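Local atomic coordinates of RIM-binding protein, isoform F (Drosophila melanogaster, PDB entry 6Q9M), a protein that couples synaptic vesicle recruitment to release sites at the active zone and carries a central array of fibronectin type III domains. Residues W122-A125 and Q130-V133; E139-K144 and H150-L155; R202-T205 and P209-P212; A279-T284 and S291-P296. One frame throughout, in Å; residues are numbered along the deposited sequence.

The four contacts follow one another along the chain, each closing before the next opens, so none nests within or crosses another. Contact 1 closes the loop from strand 118-123 to strand 131-135, and contact 2 the loop from strand 138-143 to strand 149-152; each passes between the two sheets of one fibronectin type III domain, and they meet where strands 131-135 and 138-143 pair. Contact 3 folds back the connection that leaves strand 198-202 for the last domain; Leu155 of contact 2 packs on its Thr203. Contact 4 closes the turn after strand 283-286 in that last domain, and a probable hydrogen bond from Thr284 to the carbonyl of Asp210 joins it to contact 3.

Contact 1 of 4, residues W122-A125 and Q130-V133; sequences WLPA and QHVV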
loop_
_atom_site.group_PDB
_atom_site.type_symbol
_atom_site.label_atom_id
_atom_site.label_comp_id
_atom_site.label_asym_id
_atom_site.label_seq_id
_atom_site.Cartn_x
_atom_site.Cartn_y
_atom_site.Cartn_z
ATOM N N TRP A 122 -2.099 -4.397 0.829
ATOM C CA TRP A 122 -3.063 -4.401 -0.263
ATOM C C TRP A 122 -4.350 -3.724 0.192
ATOM O O TRP A 122 -4.535 -3.397 1.370
ATOM C CB TRP A 122 -3.350 -5.823 -0.760
ATOM C CG TRP A 122 -3.912 -6.739 0.277
ATOM C CD1 TRP A 122 -5.228 -7.027 0.488
ATOM C CD2 TRP A 122 -3.172 -7.510 1.238
ATOM N NE1 TRP A 122 -5.353 -7.934 1.521
ATOM C CE2 TRP A 122 -4.108 -8.237 2.003
ATOM C CE3 TRP A 122 -1.811 -7.654 1.524
ATOM C CZ2 TRP A 122 -3.729 -9.082 3.048
ATOM C CZ3 TRP A 122 -1.440 -8.491 2.542
ATOM C CH2 TRP A 122 -2.398 -9.199 3.297
ATOM N N LEU A 123 -5.225 -3.491 -0.777
ATOM C CA LEU A 123 -6.567 -2.994 -0.533
ATOM C C LEU A 123 -7.532 -4.087 -0.950
ATOM O O LEU A 123 -7.642 -4.377 -2.146
ATOM C CB LEU A 123 -6.836 -1.708 -1.316
ATOM C CG LEU A 123 -8.195 -1.023 -1.087
ATOM C CD1 LEU A 123 -8.435 -0.747 0.405
ATOM C CD2 LEU A 123 -8.311 0.280 -1.906
ATOM N N PRO A 124 -8.202 -4.754 -0.019
ATOM C CA PRO A 124 -9.144 -5.801 -0.407
ATOM C C PRO A 124 -10.349 -5.184 -1.095
ATOM O O PRO A 124 -10.660 -4.006 -0.914
ATOM C CB PRO A 124 -9.538 -6.446 0.927
ATOM C CG PRO A 124 -9.296 -5.398 1.950
ATOM C CD PRO A 124 -8.166 -4.542 1.441
ATOM N N ALA A 125 -11.015 -5.998 -1.918
ATOM C CA ALA A 125 -12.315 -5.617 -2.444
ATOM C C ALA A 125 -13.406 -5.781 -1.401
ATOM O O ALA A 125 -14.393 -5.037 -1.426
ATOM C CB ALA A 125 -12.659 -6.449 -3.678
ATOM N N GLN A 130 -10.867 -13.843 3.833
ATOM C CA GLN A 130 -9.468 -14.194 4.007
ATOM C C GLN A 130 -8.699 -13.903 2.724
ATOM O O GLN A 130 -9.244 -13.958 1.616
ATOM C CB GLN A 130 -9.328 -15.663 4.378
ATOM C CG GLN A 130 -10.056 -16.045 5.646
ATOM C CD GLN A 130 -9.750 -17.467 6.060
ATOM O OE1 GLN A 130 -8.849 -17.718 6.864
ATOM N NE2 GLN A 130 -10.490 -18.412 5.504
ATOM N N HIS A 131 -7.416 -13.607 2.875
ATOM C CA HIS A 131 -6.575 -13.342 1.726
ATOM C C HIS A 131 -5.340 -14.227 1.785
ATOM O O HIS A 131 -4.843 -14.559 2.865
ATOM C CB HIS A 131 -6.193 -11.871 1.647
ATOM C CG HIS A 131 -7.354 -10.977 1.354
ATOM N ND1 HIS A 131 -7.844 -10.785 0.078
ATOM C CD2 HIS A 131 -8.137 -10.239 2.174
ATOM C CE1 HIS A 131 -8.869 -9.953 0.125
ATOM N NE2 HIS A 131 -9.070 -9.612 1.385
ATOM N N VAL A 132 -4.857 -14.601 0.600
ATOM C CA VAL A 132 -3.731 -15.508 0.437
ATOM C C VAL A 132 -2.604 -14.735 -0.225
ATOM O O VAL A 132 -2.786 -14.172 -1.311
ATOM C CB VAL A 132 -4.119 -16.733 -0.408
ATOM C CG1 VAL A 132 -2.895 -17.486 -0.831
ATOM C CG2 VAL A 132 -5.037 -17.654 0.371
ATOM N N VAL A 133 -1.440 -14.721 0.417
ATOM C CA VAL A 133 -0.250 -14.069 -0.121
ATOM C C VAL A 133 0.595 -15.119 -0.838
ATOM O O VAL A 133 0.843 -16.207 -0.303
ATOM C CB VAL A 133 0.546 -13.368 0.985
ATOM C CG1 VAL A 133 1.716 -12.609 0.394
ATOM C CG2 VAL A 133 -0.378 -12.440 1.791
#
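Trp122 holds CG between its backbone N and its carbonyl carbon (chi1 60°), while His131 has CG beside its own N and anti to its carbonyl carbon (chi1 -67°); these two settings bring the indole and the imidazole together from separate strands. The result is a T-shaped (edge-to-face) pair: the five-membered ring of Trp122 turns its edge to the face of His131, with ring centroids 4.8 Å apart and planes at 62°. The approach is led by NE1 of Trp122, which lies over one face of the imidazole toward its rim, 3.6 Å from CG of His131. No hydrogen bond crosses between the segments, so the evidence here is for aromatic and van der Waals contact. At the far end of the imidazole, CB of Pro124 comes obliquely to within 3.2 Å of NE2 of His131. The six-membered part of the indole serves a different neighbour, with CH2 of Trp122 lying 4.1 Å from CG2 of Val133. Were His131 an alanine, the NE1 edge of Trp122 would probably lose the ring it meets, and a gap would open beside Pro124. Val165, Val143 and Val108 also pack on the tryptophan, which is buried, while the carbonyl of Pro124 accepts a hydrogen bond from Arg74, in the range of the preceding fibronectin domain. Strands 118-123 and 131-135 belong to different sheets, so the contact spans the interior of the sandwich, and a tryptophan on the second strand, packed between the sheets, is a hallmark of the fibronectin type III fold.

Contact 2 of 4, residues E139-K144 and H150-L155; sequences EVRTVK and HTITGL
Arg141 leans across His150 on its way to Thr153, and its side chain maps the contact atom by atom. CB of Arg141 lies 3.7 Å from NE2 of His150. CG comes beside the same nitrogen and also nears CE1 of the ring. The chain bends at chi2 (97°), which carries CD on along the imidazole; CD is modelled too close to NE2, so the exact spacing there is doubtful, and as modelled the two side chains cross at about a right angle. NE of Arg141 is still only 3.7 Å from NE2 of His150. Beyond it the guanidinium presents its edge to the other backbone, with NH1 of Arg141 3.2 Å from CA of Ile152. The same NH1 is near the amide N of Thr153, but both are donors and no bond forms.

Strands 139-143 and 150-152 run nearly antiparallel, at 165°, yet their axes stay 8.6 Å apart at closest approach. They belong to the two different sheets of a fibronectin type III sandwich, and side chains rather than backbone bonds span the gap at its edge. Val140 and Arg141 both face Val133 on the neighbouring strand 131-135, forming a classic beta bulge.

Next to the arginine, CG2 of Val140 touches CG2 of Ile152 at 3.7 Å, an apolar methyl contact between side chains that cross obliquely; Ile152 also packs on Ala118, Ile120 and Phe201. The tip of the arginine ends in a weak hydrogen bond: NH2 of Arg141 donates to OG1 of Thr153 over 3.3 Å, with an N-H...O angle of 139°.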
loop_
_atom_site.group_PDB
_atom_site.type_symbol
_atom_site.label_atom_id
_atom_site.label_comp_id
_atom_site.label_asym_id
_atom_site.label_seq_id
_atom_site.Cartn_x
_atom_site.Cartn_y
_atom_site.Cartn_z
ATOM N N GLU A 139 2.210 -20.149 -2.288
ATOM C CA GLU A 139 1.403 -19.649 -1.174
ATOM C C GLU A 139 2.254 -19.626 0.086
ATOM O O GLU A 139 2.700 -20.683 0.552
ATOM C CB GLU A 139 0.193 -20.547 -0.943
ATOM C CG GLU A 139 -1.021 -20.279 -1.782
ATOM C CD GLU A 139 -2.214 -21.109 -1.306
ATOM O OE1 GLU A 139 -2.342 -21.338 -0.074
ATOM O OE2 GLU A 139 -3.016 -21.540 -2.165
ATOM N N VAL A 140 2.482 -18.447 0.654
ATOM C CA VAL A 140 3.266 -18.439 1.889
ATOM C C VAL A 140 2.390 -18.203 3.114
ATOM O O VAL A 140 2.727 -18.693 4.196
ATOM C CB VAL A 140 4.411 -17.405 1.851
ATOM C CG1 VAL A 140 5.428 -17.792 0.776
ATOM C CG2 VAL A 140 3.861 -15.977 1.626
ATOM N N ARG A 141 1.239 -17.530 2.970
ATOM C CA ARG A 141 0.422 -17.251 4.153
ATOM C C ARG A 141 -1.030 -17.003 3.769
ATOM O O ARG A 141 -1.318 -16.362 2.749
ATOM C CB ARG A 141 0.939 -16.039 4.953
ATOM C CG ARG A 141 2.138 -16.320 5.883
ATOM C CD ARG A 141 3.483 -15.939 5.195
ATOM N NE ARG A 141 4.666 -16.600 5.747
ATOM C CZ ARG A 141 5.924 -16.248 5.476
ATOM N NH1 ARG A 141 6.180 -15.228 4.671
ATOM N NH2 ARG A 141 6.933 -16.922 6.012
ATOM N N THR A 142 -1.939 -17.531 4.588
ATOM C CA THR A 142 -3.344 -17.147 4.546
ATOM C C THR A 142 -3.641 -16.227 5.726
ATOM O O THR A 142 -3.301 -16.547 6.872
ATOM C CB THR A 142 -4.237 -18.382 4.578
ATOM O OG1 THR A 142 -3.926 -19.205 3.449
ATOM C CG2 THR A 142 -5.701 -17.989 4.522
ATOM N N VAL A 143 -4.277 -15.092 5.450
ATOM C CA VAL A 143 -4.402 -14.008 6.420
ATOM C C VAL A 143 -5.877 -13.768 6.725
ATOM O O VAL A 143 -6.731 -13.847 5.837
ATOM C CB VAL A 143 -3.698 -12.725 5.918
ATOM C CG1 VAL A 143 -4.596 -11.901 5.038
ATOM C CG2 VAL A 143 -3.217 -11.917 7.090
ATOM N N LYS A 144 -6.171 -13.497 7.996
ATOM C CA LYS A 144 -7.540 -13.459 8.463
ATOM C C LYS A 144 -8.242 -12.185 7.984
ATOM O O LYS A 144 -7.586 -11.192 7.657
ATOM C CB LYS A 144 -7.567 -13.558 9.999
ATOM C CG LYS A 144 -6.700 -12.533 10.717
ATOM C CD LYS A 144 -6.741 -12.710 12.247
ATOM C CE LYS A 144 -6.367 -11.411 12.967
ATOM N NZ LYS A 144 -6.713 -11.409 14.416
ATOM N N HIS A 150 1.082 -7.960 5.530
ATOM C CA HIS A 150 1.761 -9.142 6.044
ATOM C C HIS A 150 3.229 -9.116 5.659
ATOM O O HIS A 150 3.564 -8.863 4.496
ATOM C CB HIS A 150 1.127 -10.427 5.527
ATOM C CG HIS A 150 1.795 -11.642 6.056
ATOM N ND1 HIS A 150 1.647 -12.052 7.361
ATOM C CD2 HIS A 150 2.663 -12.508 5.482
ATOM C CE1 HIS A 150 2.371 -13.133 7.566
ATOM N NE2 HIS A 150 3.013 -13.416 6.449
ATOM N N THR A 151 4.091 -9.410 6.621
ATOM C CA THR A 151 5.517 -9.522 6.353
ATOM C C THR A 151 5.847 -10.896 5.780
ATOM O O THR A 151 5.502 -11.919 6.377
ATOM C CB THR A 151 6.310 -9.292 7.634
ATOM O OG1 THR A 151 6.009 -7.993 8.158
ATOM C CG2 THR A 151 7.795 -9.399 7.331
ATOM N N ILE A 152 6.495 -10.924 4.612
ATOM C CA ILE A 152 7.019 -12.161 4.034
ATOM C C ILE A 152 8.501 -12.266 4.364
ATOM O O ILE A 152 9.232 -11.269 4.308
ATOM C CB ILE A 152 6.785 -12.240 2.511
ATOM C CG1 ILE A 152 7.253 -10.958 1.808
ATOM C CG2 ILE A 152 5.316 -12.573 2.210
ATOM C CD1 ILE A 152 7.402 -11.107 0.287
ATOM N N THR A 153 8.944 -13.467 4.725
ATOM C CA THR A 153 10.342 -13.768 5.028
ATOM C C THR A 153 10.833 -14.894 4.118
ATOM O O THR A 153 10.178 -15.267 3.140
ATOM C CB THR A 153 10.530 -14.136 6.506
ATOM O OG1 THR A 153 9.721 -15.273 6.836
ATOM C CG2 THR A 153 10.167 -12.969 7.400
ATOM N N GLY A 154 12.022 -15.412 4.414
ATOM C CA GLY A 154 12.533 -16.507 3.602
ATOM C C GLY A 154 13.031 -16.105 2.231
ATOM O O GLY A 154 13.190 -16.977 1.356
ATOM N N LEU A 155 13.252 -14.810 2.000
ATOM C CA LEU A 155 13.735 -14.353 0.709
ATOM C C LEU A 155 15.263 -14.360 0.679
ATOM O O LEU A 155 15.932 -14.380 1.712
ATOM C CB LEU A 155 13.207 -12.948 0.396
ATOM C CG LEU A 155 11.699 -12.711 0.564
ATOM C CD1 LEU A 155 11.283 -11.370 0.011
ATOM C CD2 LEU A 155 10.896 -13.810 -0.096
#

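Contact 3 of 4, residues R202-T205 and P209-P212; sequences RTLT and PDPP
Asp210 and Thr205 run past each other in opposite directions, so the carboxylate of one draws level with the backbone N and hydroxyl of the other. Asp210 keeps CG beside its own N and anti to its carbonyl carbon (chi1 -85°), a setting that sends both oxygens across to the 202-205 segment. OG1 of Thr205 donates to OD1 of Asp210 over 2.7 Å and meets that oxygen from above the carboxylate plane, 38° out of it. The amide N of Thr205 adds two weak bonds: one to OD2 of Asp210, long at 3.4 Å but nearly straight (171°), and a more bent one to OD1 at 3.2 Å. Leu204 crosses the aspartate at about a right angle, laying CB 3.4 Å from OD2 of Asp210, with CD2 also close to that oxygen.

The contact lies in the connection between strands 198-202 and 215-219, leading from the second fibronectin domain into the last. Three hydrogen bonds, two of them weak, from the two donors of one threonine tie 202-205 to 209-212. Within the two segments the carboxylate is thus met by dipoles and an aliphatic flank rather than by an opposite charge, an arrangement consistent with an ionised aspartate.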
loop_
_atom_site.group_PDB
_atom_site.type_symbol
_atom_site.label_atom_id
_atom_site.label_comp_id
_atom_site.label_asym_id
_atom_site.label_seq_id
_atom_site.Cartn_x
_atom_site.Cartn_y
_atom_site.Cartn_z
ATOM N N ARG A 202 12.560 -6.053 -5.562
ATOM C CA ARG A 202 13.827 -6.764 -5.421
ATOM C C ARG A 202 14.325 -6.657 -3.988
ATOM O O ARG A 202 14.214 -5.594 -3.369
ATOM C CB ARG A 202 14.901 -6.207 -6.357
ATOM C CG ARG A 202 16.224 -6.969 -6.220
ATOM C CD ARG A 202 17.391 -6.374 -7.006
ATOM N NE ARG A 202 17.008 -5.747 -8.264
ATOM C CZ ARG A 202 17.236 -6.287 -9.455
ATOM N NH1 ARG A 202 17.831 -7.468 -9.534
ATOM N NH2 ARG A 202 16.868 -5.652 -10.561
ATOM N N THR A 203 14.879 -7.744 -3.451
ATOM C CA THR A 203 15.426 -7.627 -2.106
ATOM C C THR A 203 16.735 -6.836 -2.130
ATOM O O THR A 203 17.352 -6.638 -3.177
ATOM C CB THR A 203 15.621 -9.001 -1.464
ATOM O OG1 THR A 203 16.266 -9.912 -2.379
ATOM C CG2 THR A 203 14.271 -9.560 -1.044
ATOM N N LEU A 204 17.127 -6.331 -0.962
ATOM C CA LEU A 204 18.373 -5.584 -0.842
ATOM C C LEU A 204 19.570 -6.532 -0.941
ATOM O O LEU A 204 19.447 -7.754 -0.824
ATOM C CB LEU A 204 18.414 -4.805 0.471
ATOM C CG LEU A 204 17.287 -3.813 0.771
ATOM C CD1 LEU A 204 17.525 -3.209 2.126
ATOM C CD2 LEU A 204 17.176 -2.713 -0.289
ATOM N N THR A 205 20.752 -5.941 -1.091
ATOM C CA THR A 205 21.991 -6.692 -1.263
ATOM C C THR A 205 22.654 -6.916 0.089
ATOM O O THR A 205 22.722 -6.010 0.921
ATOM C CB THR A 205 22.956 -5.972 -2.210
ATOM O OG1 THR A 205 22.236 -5.473 -3.348
ATOM C CG2 THR A 205 24.034 -6.937 -2.704
ATOM N N PRO A 209 26.544 -2.057 -1.101
ATOM C CA PRO A 209 25.488 -1.050 -1.238
ATOM C C PRO A 209 24.482 -1.360 -2.332
ATOM O O PRO A 209 24.685 -2.233 -3.176
ATOM C CB PRO A 209 26.263 0.219 -1.596
ATOM C CG PRO A 209 27.638 0.003 -1.115
ATOM C CD PRO A 209 27.838 -1.448 -0.772
ATOM N N ASP A 210 23.408 -0.612 -2.316
ATOM C CA ASP A 210 22.315 -0.831 -3.238
ATOM C C ASP A 210 22.202 0.325 -4.222
ATOM O O ASP A 210 22.399 1.492 -3.857
ATOM C CB ASP A 210 20.994 -0.984 -2.476
ATOM C CG ASP A 210 20.765 -2.406 -2.011
ATOM O OD1 ASP A 210 20.747 -3.330 -2.861
ATOM O OD2 ASP A 210 20.638 -2.602 -0.784
ATOM N N PRO A 211 21.911 0.029 -5.481
ATOM C CA PRO A 211 21.845 1.089 -6.480
ATOM C C PRO A 211 20.631 1.969 -6.246
ATOM O O PRO A 211 19.642 1.530 -5.628
ATOM C CB PRO A 211 21.740 0.325 -7.808
ATOM C CG PRO A 211 21.242 -1.070 -7.419
ATOM C CD PRO A 211 21.748 -1.329 -6.043
ATOM N N PRO A 212 20.664 3.228 -6.685
ATOM C CA PRO A 212 19.487 4.089 -6.553
ATOM C C PRO A 212 18.355 3.631 -7.454
ATOM O O PRO A 212 18.559 2.980 -8.479
ATOM C CB PRO A 212 20.001 5.470 -6.982
ATOM C CG PRO A 212 21.166 5.192 -7.846
ATOM C CD PRO A 212 21.806 3.949 -7.274
#

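Contact 4 of 4, residues A279-T284 and S291-P296; sequences AVTIRT and SADSAP
Thr284 and Ser291 join the two sides of what is probably the closing hairpin of the last domain, an immunoglobulin-like member of the fibronectin array: 279-284 ends on the first residues of strand 283-286, and the irregular 291-296 returns alongside it. The touching parts run roughly antiparallel, their end-to-end directions 145° apart. Backbone pairing is sparse. N of Ser291 donates to O of Thr284 over 2.6 Å, nearly along the C=O axis, and N of Ser294 makes a weak bond to O of Ile282 at 3.3 Å. Where a carbonyl might be expected to complete the first pair, a side chain steps in: OG of Ser291 accepts a hydrogen bond from the amide N of Thr284 over 2.9 Å. Ser291 has OG between its N and carbonyl carbon (chi1 80°), which also lets that hydroxyl donate to O of Ala292 at 2.8 Å. With the hydroxyl of Ser291 removed, as in an alanine, the amide of Thr284 would probably be left without this acceptor and O of Ala292 without its donor. The hydroxyl of Thr284 itself turns elsewhere, to the carbonyl of Asp210 in the linker.

On the outer side, Arg283 and Asp293 form a salt bridge, with NE of Arg283 facing OD1 and NH2 facing OD2. Both separations are modelled very short, so their lengths deserve caution; the guanidinium and carboxylate planes are 59° apart, so the groups meet twisted rather than flat. At the other end, the methyl CG2 of Thr281 rests 3.4 Å from CB of Asp293 and 3.2 Å from OG of Ser294.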
loop_
_atom_site.group_PDB
_atom_site.type_symbol
_atom_site.label_atom_id
_atom_site.label_comp_id
_atom_site.label_asym_id
_atom_site.label_seq_id
_atom_site.Cartn_x
_atom_site.Cartn_y
_atom_site.Cartn_z
ATOM N N ALA A 279 21.030 6.592 -22.136
ATOM C CA ALA A 279 20.739 5.308 -21.502
ATOM C C ALA A 279 21.942 4.752 -20.711
ATOM O O ALA A 279 22.497 3.701 -21.058
ATOM C CB ALA A 279 20.285 4.298 -22.561
ATOM N N VAL A 280 22.328 5.471 -19.653
ATOM C CA VAL A 280 23.443 5.110 -18.781
ATOM C C VAL A 280 22.872 4.815 -17.383
ATOM O O VAL A 280 21.702 5.081 -17.104
ATOM C CB VAL A 280 24.564 6.190 -18.785
ATOM C CG1 VAL A 280 25.583 6.053 -17.616
ATOM C CG2 VAL A 280 25.325 6.125 -20.128
ATOM N N THR A 281 23.689 4.185 -16.538
ATOM C CA THR A 281 23.352 3.743 -15.188
ATOM C C THR A 281 24.067 4.579 -14.120
ATOM O O THR A 281 25.014 5.321 -14.406
ATOM C CB THR A 281 23.711 2.255 -15.021
ATOM O OG1 THR A 281 23.477 1.556 -16.248
ATOM C CG2 THR A 281 22.849 1.629 -13.978
ATOM N N ILE A 282 23.566 4.470 -12.875
ATOM C CA ILE A 282 24.146 5.099 -11.689
ATOM C C ILE A 282 24.548 4.034 -10.679
ATOM O O ILE A 282 23.900 2.991 -10.541
ATOM C CB ILE A 282 23.180 6.097 -11.017
ATOM C CG1 ILE A 282 22.628 7.074 -12.044
ATOM C CG2 ILE A 282 23.862 6.842 -9.870
ATOM C CD1 ILE A 282 21.189 6.888 -12.252
ATOM N N ARG A 283 25.628 4.312 -9.958
ATOM C CA ARG A 283 26.134 3.433 -8.921
ATOM C C ARG A 283 26.147 4.151 -7.581
ATOM O O ARG A 283 26.542 5.321 -7.508
ATOM C CB ARG A 283 27.544 2.979 -9.263
ATOM C CG ARG A 283 27.587 1.861 -10.248
ATOM C CD ARG A 283 28.602 2.204 -11.341
ATOM N NE ARG A 283 28.492 1.234 -12.416
ATOM C CZ ARG A 283 29.265 1.207 -13.482
ATOM N NH1 ARG A 283 30.201 2.125 -13.636
ATOM N NH2 ARG A 283 29.059 0.286 -14.403
ATOM N N THR A 284 25.689 3.471 -6.531
ATOM C CA THR A 284 25.876 3.989 -5.183
ATOM C C THR A 284 27.279 3.663 -4.692
ATOM O O THR A 284 27.707 2.502 -4.703
ATOM C CB THR A 284 24.855 3.415 -4.205
ATOM O OG1 THR A 284 23.535 3.593 -4.731
ATOM C CG2 THR A 284 24.964 4.140 -2.873
ATOM N N SER A 291 28.166 -0.053 -5.194
ATOM C CA SER A 291 27.050 -0.939 -5.501
ATOM C C SER A 291 27.050 -1.450 -6.935
ATOM O O SER A 291 27.771 -0.936 -7.795
ATOM C CB SER A 291 25.716 -0.218 -5.248
ATOM O OG SER A 291 25.390 0.623 -6.309
ATOM N N ALA A 292 26.258 -2.491 -7.202
ATOM C CA ALA A 292 25.961 -2.858 -8.574
ATOM C C ALA A 292 25.168 -1.742 -9.264
ATOM O O ALA A 292 24.658 -0.802 -8.635
ATOM C CB ALA A 292 25.161 -4.159 -8.608
ATOM N N ASP A 293 25.073 -1.849 -10.586
ATOM C CA ASP A 293 24.396 -0.824 -11.369
ATOM C C ASP A 293 22.880 -0.939 -11.265
ATOM O O ASP A 293 22.322 -2.041 -11.203
ATOM C CB ASP A 293 24.846 -0.911 -12.823
ATOM C CG ASP A 293 26.277 -0.478 -13.002
ATOM O OD1 ASP A 293 27.060 -0.664 -12.052
ATOM O OD2 ASP A 293 26.620 0.059 -14.073
ATOM N N SER A 294 22.219 0.215 -11.276
ATOM C CA SER A 294 20.767 0.295 -11.219
ATOM C C SER A 294 20.128 -0.102 -12.554
ATOM O O SER A 294 20.786 -0.563 -13.494
ATOM C CB SER A 294 20.338 1.701 -10.817
ATOM O OG SER A 294 20.647 2.655 -11.825
ATOM N N ALA A 295 18.813 0.049 -12.605
ATOM C CA ALA A 295 18.060 -0.217 -13.824
ATOM C C ALA A 295 18.297 0.885 -14.853
ATOM O O ALA A 295 18.158 2.069 -14.524
ATOM C CB ALA A 295 16.569 -0.332 -13.509
ATOM N N PRO A 296 18.662 0.544 -16.092
ATOM C CA PRO A 296 18.845 1.580 -17.119
ATOM C C PRO A 296 17.516 2.214 -17.509
ATOM O O PRO A 296 16.451 1.603 -17.390
ATOM C CB PRO A 296 19.468 0.813 -18.293
ATOM C CG PRO A 296 19.036 -0.598 -18.091
ATOM C CD PRO A 296 18.987 -0.800 -16.602
#